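Local coordinates for uncharacterized protein (Treponema denticola ATCC 35404, PDB 6R9N) that probably senses iron and oxygen for bacterial chemotaxis, holding a peroxide on a di-iron centre in a metallo-beta-lactamase-type fold, at residues 139-151 and 199-213. Residues are numbered along the deposited sequence; the frame is centred on the assembly and turned at random.
With FE (Fe (III) ion), chain D.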
loop_
_atom_site.group_PDB
_atom_site.type_symbol
_atom_site.label_atom_id
_atom_site.label_comp_id
_atom_site.label_asym_id
_atom_site.label_seq_id
_atom_site.Cartn_x
_atom_site.Cartn_y
_atom_site.Cartn_z
ATOM N N MET A 139 -20.157 2.055 15.132
ATOM C CA MET A 139 -19.319 1.288 14.225
ATOM C C MET A 139 -17.967 1.088 14.901
ATOM O O MET A 139 -17.514 1.959 15.649
ATOM C CB MET A 139 -19.157 2.017 12.889
ATOM C CG MET A 139 -20.491 2.343 12.189
ATOM S SD MET A 139 -20.333 3.343 10.681
ATOM C CE MET A 139 -19.355 4.728 11.264
ATOM N N LYS A 140 -17.347 -0.068 14.679
ATOM C CA LYS A 140 -16.045 -0.374 15.260
ATOM C C LYS A 140 -15.019 -0.600 14.157
ATOM O O LYS A 140 -15.238 -1.419 13.258
ATOM C CB LYS A 140 -16.131 -1.599 16.176
ATOM C CG LYS A 140 -17.255 -1.475 17.216
ATOM C CD LYS A 140 -16.793 -1.789 18.634
ATOM N N CYS A 141 -13.883 0.096 14.260
ATOM C CA CYS A 141 -12.755 -0.115 13.363
ATOM C C CYS A 141 -12.038 -1.385 13.802
ATOM O O CYS A 141 -11.580 -1.477 14.943
ATOM C CB CYS A 141 -11.796 1.076 13.420
ATOM S SG CYS A 141 -12.461 2.662 12.763
ATOM N N ILE A 142 -11.921 -2.346 12.890
ATOM C CA ILE A 142 -11.496 -3.706 13.213
ATOM C C ILE A 142 -10.043 -3.855 12.782
ATOM O O ILE A 142 -9.756 -3.740 11.583
ATOM C CB ILE A 142 -12.382 -4.764 12.531
ATOM C CG1 ILE A 142 -13.854 -4.603 12.942
ATOM C CG2 ILE A 142 -11.865 -6.179 12.826
ATOM C CD1 ILE A 142 -14.079 -4.503 14.473
ATOM N N PRO A 143 -9.112 -4.100 13.702
ATOM C CA PRO A 143 -7.709 -4.279 13.312
ATOM C C PRO A 143 -7.558 -5.398 12.293
ATOM O O PRO A 143 -7.983 -6.532 12.523
ATOM C CB PRO A 143 -7.017 -4.631 14.637
ATOM C CG PRO A 143 -7.937 -4.143 15.703
ATOM C CD PRO A 143 -9.316 -4.279 15.150
ATOM N N SER A 144 -6.903 -5.089 11.177
ATOM C CA SER A 144 -6.745 -6.062 10.095
ATOM C C SER A 144 -5.364 -5.941 9.504
ATOM O O SER A 144 -5.180 -6.014 8.283
ATOM C CB SER A 144 -7.812 -5.866 9.016
ATOM O OG SER A 144 -9.109 -5.905 9.586
ATOM N N HIS A 145 -4.375 -5.750 10.370
ATOM C CA HIS A 145 -3.049 -5.361 9.934
ATOM C C HIS A 145 -2.332 -6.520 9.247
ATOM O O HIS A 145 -2.554 -7.697 9.551
ATOM C CB HIS A 145 -2.250 -4.840 11.133
ATOM C CG HIS A 145 -2.946 -3.742 11.874
ATOM N ND1 HIS A 145 -3.278 -2.539 11.281
ATOM C CD2 HIS A 145 -3.392 -3.670 13.151
ATOM C CE1 HIS A 145 -3.889 -1.771 12.167
ATOM N NE2 HIS A 145 -3.975 -2.435 13.309
ATOM N N PHE A 146 -1.484 -6.173 8.284
ATOM C CA PHE A 146 -0.677 -7.152 7.554
ATOM C C PHE A 146 -1.526 -8.135 6.754
ATOM O O PHE A 146 -1.075 -9.252 6.445
ATOM C CB PHE A 146 0.272 -7.902 8.496
ATOM C CG PHE A 146 1.304 -7.019 9.094
ATOM C CD1 PHE A 146 2.352 -6.551 8.323
ATOM C CD2 PHE A 146 1.202 -6.603 10.406
ATOM C CE1 PHE A 146 3.302 -5.701 8.867
ATOM C CE2 PHE A 146 2.166 -5.751 10.960
ATOM C CZ PHE A 146 3.205 -5.310 10.192
ATOM N N MET A 147 -2.737 -7.717 6.362
ATOM C CA MET A 147 -3.594 -8.540 5.515
ATOM C C MET A 147 -4.250 -7.714 4.404
ATOM O O MET A 147 -5.471 -7.660 4.295
ATOM C CB MET A 147 -4.674 -9.227 6.352
ATOM C CG MET A 147 -4.147 -10.305 7.301
ATOM S SD MET A 147 -5.300 -10.802 8.636
ATOM C CE MET A 147 -6.701 -11.443 7.713
ATOM N N HIS A 148 -3.463 -7.042 3.554
ATOM C CA HIS A 148 -1.998 -7.097 3.463
ATOM C C HIS A 148 -1.275 -5.929 4.129
ATOM O O HIS A 148 -0.115 -6.055 4.542
ATOM C CB HIS A 148 -1.584 -7.100 1.993
ATOM C CG HIS A 148 -2.119 -5.928 1.222
ATOM N ND1 HIS A 148 -1.416 -4.754 1.054
ATOM C CD2 HIS A 148 -3.308 -5.742 0.604
ATOM C CE1 HIS A 148 -2.135 -3.909 0.341
ATOM N NE2 HIS A 148 -3.293 -4.482 0.061
ATOM N N SER A 149 -1.945 -4.789 4.227
ATOM C CA SER A 149 -1.204 -3.577 4.591
ATOM C C SER A 149 -0.899 -3.564 6.090
ATOM O O SER A 149 -1.734 -4.005 6.893
ATOM C CB SER A 149 -2.021 -2.327 4.222
ATOM O OG SER A 149 -1.556 -1.170 4.899
ATOM N N PRO A 150 0.270 -3.035 6.488
ATOM C CA PRO A 150 0.623 -3.015 7.918
ATOM C C PRO A 150 -0.308 -2.161 8.763
ATOM O O PRO A 150 -0.358 -2.359 9.984
ATOM C CB PRO A 150 2.053 -2.450 7.940
ATOM C CG PRO A 150 2.213 -1.722 6.642
ATOM C CD PRO A 150 1.324 -2.436 5.642
ATOM N N GLY A 151 -1.000 -1.190 8.164
ATOM C CA GLY A 151 -2.046 -0.433 8.834
ATOM C C GLY A 151 -3.353 -0.506 8.058
ATOM O O GLY A 151 -3.592 0.301 7.156
ATOM N N TYR A 199 -1.133 -12.416 -0.942
ATOM C CA TYR A 199 -1.158 -11.076 -0.346
ATOM C C TYR A 199 -1.325 -11.065 1.176
ATOM O O TYR A 199 -0.887 -10.111 1.821
ATOM C CB TYR A 199 -2.285 -10.228 -0.957
ATOM C CG TYR A 199 -2.143 -9.834 -2.415
ATOM C CD1 TYR A 199 -2.202 -10.785 -3.432
ATOM C CD2 TYR A 199 -2.004 -8.493 -2.778
ATOM C CE1 TYR A 199 -2.102 -10.412 -4.778
ATOM C CE2 TYR A 199 -1.907 -8.107 -4.109
ATOM C CZ TYR A 199 -1.958 -9.072 -5.103
ATOM O OH TYR A 199 -1.875 -8.684 -6.422
ATOM N N MET A 200 -1.976 -12.053 1.780
ATOM C CA MET A 200 -1.987 -12.135 3.243
ATOM C C MET A 200 -0.625 -12.600 3.774
ATOM O O MET A 200 -0.025 -13.535 3.238
ATOM C CB MET A 200 -3.082 -13.097 3.709
ATOM C CG MET A 200 -4.469 -12.851 3.085
ATOM S SD MET A 200 -5.247 -11.331 3.743
ATOM C CE MET A 200 -5.743 -10.481 2.252
ATOM N N ALA A 201 -0.158 -11.981 4.876
ATOM C CA ALA A 201 1.255 -12.100 5.254
ATOM C C ALA A 201 1.625 -13.470 5.820
ATOM O O ALA A 201 2.762 -13.918 5.620
ATOM C CB ALA A 201 1.661 -11.035 6.271
ATOM N N SER A 202 0.711 -14.132 6.541
ATOM C CA SER A 202 1.030 -15.391 7.219
ATOM C C SER A 202 -0.234 -15.998 7.821
ATOM O O SER A 202 -1.204 -15.297 8.132
ATOM C CB SER A 202 2.068 -15.181 8.328
ATOM O OG SER A 202 1.507 -14.396 9.383
ATOM N N ASN A 203 -0.183 -17.314 8.040
ATOM C CA ASN A 203 -1.274 -17.959 8.766
ATOM C C ASN A 203 -1.375 -17.444 10.196
ATOM O O ASN A 203 -2.473 -17.409 10.769
ATOM C CB ASN A 203 -1.091 -19.473 8.761
ATOM C CG ASN A 203 -2.241 -20.191 9.419
ATOM O OD1 ASN A 203 -2.153 -20.595 10.579
ATOM N ND2 ASN A 203 -3.343 -20.331 8.691
ATOM N N LYS A 204 -0.245 -17.050 10.793
ATOM C CA LYS A 204 -0.262 -16.512 12.148
ATOM C C LYS A 204 -1.161 -15.283 12.251
ATOM O O LYS A 204 -1.966 -15.170 13.186
ATOM C CB LYS A 204 1.168 -16.188 12.593
ATOM C CG LYS A 204 1.253 -15.392 13.877
ATOM C CD LYS A 204 2.712 -15.174 14.317
ATOM C CE LYS A 204 2.768 -14.493 15.687
ATOM N NZ LYS A 204 4.169 -14.067 16.051
ATOM N N ILE A 205 -1.034 -14.338 11.312
ATOM C CA ILE A 205 -1.870 -13.141 11.388
ATOM C C ILE A 205 -3.296 -13.473 10.970
ATOM O O ILE A 205 -4.269 -13.017 11.587
ATOM C CB ILE A 205 -1.277 -11.988 10.554
ATOM C CG1 ILE A 205 -1.995 -10.689 10.887
ATOM C CG2 ILE A 205 -1.376 -12.263 9.059
ATOM C CD1 ILE A 205 -1.894 -10.306 12.381
ATOM N N VAL A 206 -3.442 -14.342 9.971
ATOM C CA VAL A 206 -4.754 -14.623 9.411
ATOM C C VAL A 206 -5.644 -15.348 10.423
ATOM O O VAL A 206 -6.843 -15.052 10.538
ATOM C CB VAL A 206 -4.570 -15.442 8.124
ATOM C CG1 VAL A 206 -5.744 -16.249 7.885
ATOM C CG2 VAL A 206 -4.285 -14.525 6.936
ATOM N N SER A 207 -5.077 -16.276 11.199
ATOM C CA SER A 207 -5.895 -17.042 12.143
ATOM C C SER A 207 -6.259 -16.249 13.389
ATOM O O SER A 207 -7.321 -16.498 13.971
ATOM C CB SER A 207 -5.188 -18.338 12.547
ATOM O OG SER A 207 -3.961 -18.047 13.192
ATOM N N LYS A 208 -5.396 -15.314 13.823
ATOM C CA LYS A 208 -5.766 -14.401 14.903
ATOM C C LYS A 208 -6.910 -13.481 14.479
ATOM O O LYS A 208 -7.823 -13.201 15.269
ATOM C CB LYS A 208 -4.555 -13.571 15.335
ATOM C CG LYS A 208 -4.822 -12.678 16.556
ATOM N N TRP A 209 -6.865 -12.979 13.242
ATOM C CA TRP A 209 -7.958 -12.158 12.724
ATOM C C TRP A 209 -9.273 -12.924 12.753
ATOM O O TRP A 209 -10.285 -12.415 13.239
ATOM C CB TRP A 209 -7.639 -11.701 11.300
ATOM C CG TRP A 209 -8.602 -10.657 10.751
ATOM C CD1 TRP A 209 -8.533 -9.300 10.934
ATOM C CD2 TRP A 209 -9.743 -10.891 9.925
ATOM N NE1 TRP A 209 -9.559 -8.679 10.273
ATOM C CE2 TRP A 209 -10.325 -9.632 9.651
ATOM C CE3 TRP A 209 -10.346 -12.042 9.405
ATOM C CZ2 TRP A 209 -11.464 -9.496 8.874
ATOM C CZ3 TRP A 209 -11.469 -11.898 8.625
ATOM C CH2 TRP A 209 -12.020 -10.636 8.366
ATOM N N VAL A 210 -9.281 -14.147 12.215
ATOM C CA VAL A 210 -10.497 -14.968 12.225
ATOM C C VAL A 210 -11.065 -15.093 13.640
ATOM O O VAL A 210 -12.277 -14.929 13.861
ATOM C CB VAL A 210 -10.226 -16.348 11.605
ATOM C CG1 VAL A 210 -11.357 -17.278 11.966
ATOM C CG2 VAL A 210 -10.073 -16.221 10.083
ATOM N N GLU A 211 -10.199 -15.414 14.610
ATOM C CA GLU A 211 -10.645 -15.560 15.998
ATOM C C GLU A 211 -11.251 -14.265 16.525
ATOM O O GLU A 211 -12.239 -14.287 17.274
ATOM C CB GLU A 211 -9.471 -15.990 16.885
ATOM N N TYR A 212 -10.634 -13.132 16.190
ATOM C CA TYR A 212 -11.171 -11.831 16.574
ATOM C C TYR A 212 -12.530 -11.603 15.930
ATOM O O TYR A 212 -13.510 -11.261 16.608
ATOM C CB TYR A 212 -10.175 -10.736 16.169
ATOM C CG TYR A 212 -10.431 -9.336 16.698
ATOM C CD1 TYR A 212 -11.453 -8.550 16.182
ATOM C CD2 TYR A 212 -9.618 -8.785 17.685
ATOM C CE1 TYR A 212 -11.685 -7.261 16.653
ATOM C CE2 TYR A 212 -9.831 -7.493 18.161
ATOM C CZ TYR A 212 -10.867 -6.736 17.632
ATOM O OH TYR A 212 -11.097 -5.458 18.083
ATOM N N VAL A 213 -12.617 -11.836 14.620
ATOM C CA VAL A 213 -13.846 -11.532 13.903
ATOM C C VAL A 213 -14.968 -12.457 14.342
ATOM O O VAL A 213 -16.113 -12.019 14.493
ATOM C CB VAL A 213 -13.598 -11.611 12.384
ATOM C CG1 VAL A 213 -14.927 -11.721 11.603
ATOM C CG2 VAL A 213 -12.794 -10.407 11.931
HETATM FE FE FE D . -4.881 -3.378 -0.973
HETATM O O HOH W 1 -12.311 -2.306 18.082
#
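Met147, on a metal-ligand loop, packs against Ile205 and Trp209 of helix 203-213, in the metallo-beta-lactamase-type fold of this ODP-family protein. Strand 139-143 runs roughly antiparallel, its axis at 152° to that of the helix, and passes into the loop that carries His148 to an iron. The tight part surrounds Met147, whose flexible, unbranched chain can follow the uneven surface made by Met200, Ile205 and Trp209. Its CB lies 3.4 Å from Met200 SD, the two side chains crossing at about a right angle. Its CG meets Ile205 CG2, and a bend at chi3 (61°) brings CE over one face of the Trp209 indole, offset toward the rim, while Val213 CG2 lies over the opposite face. Met147 SD lies 4.5 Å from the centroid of the Trp209 five-membered ring, an oblique Met-aromatic contact. Trp209 NE1 donates to Ser144 OG at 2.9 Å, the oxygen standing 21° out of the indole plane, which satisfies a buried N-H where the strand ends. Just before the helix, Ala201 turns its small CB toward the loop, which suits a close approach, and its N donates to Phe146 O at 3.3 Å. The looser side lies at partly exposed Tyr212, where Ile142 CG2 and Pro143 CD touch the ring and a water weakly links Tyr212 OH to Cys141 O. At the metal end, His80, Asp82 and Asp167 share the iron, which His148 NE2 binds at 2.2 Å.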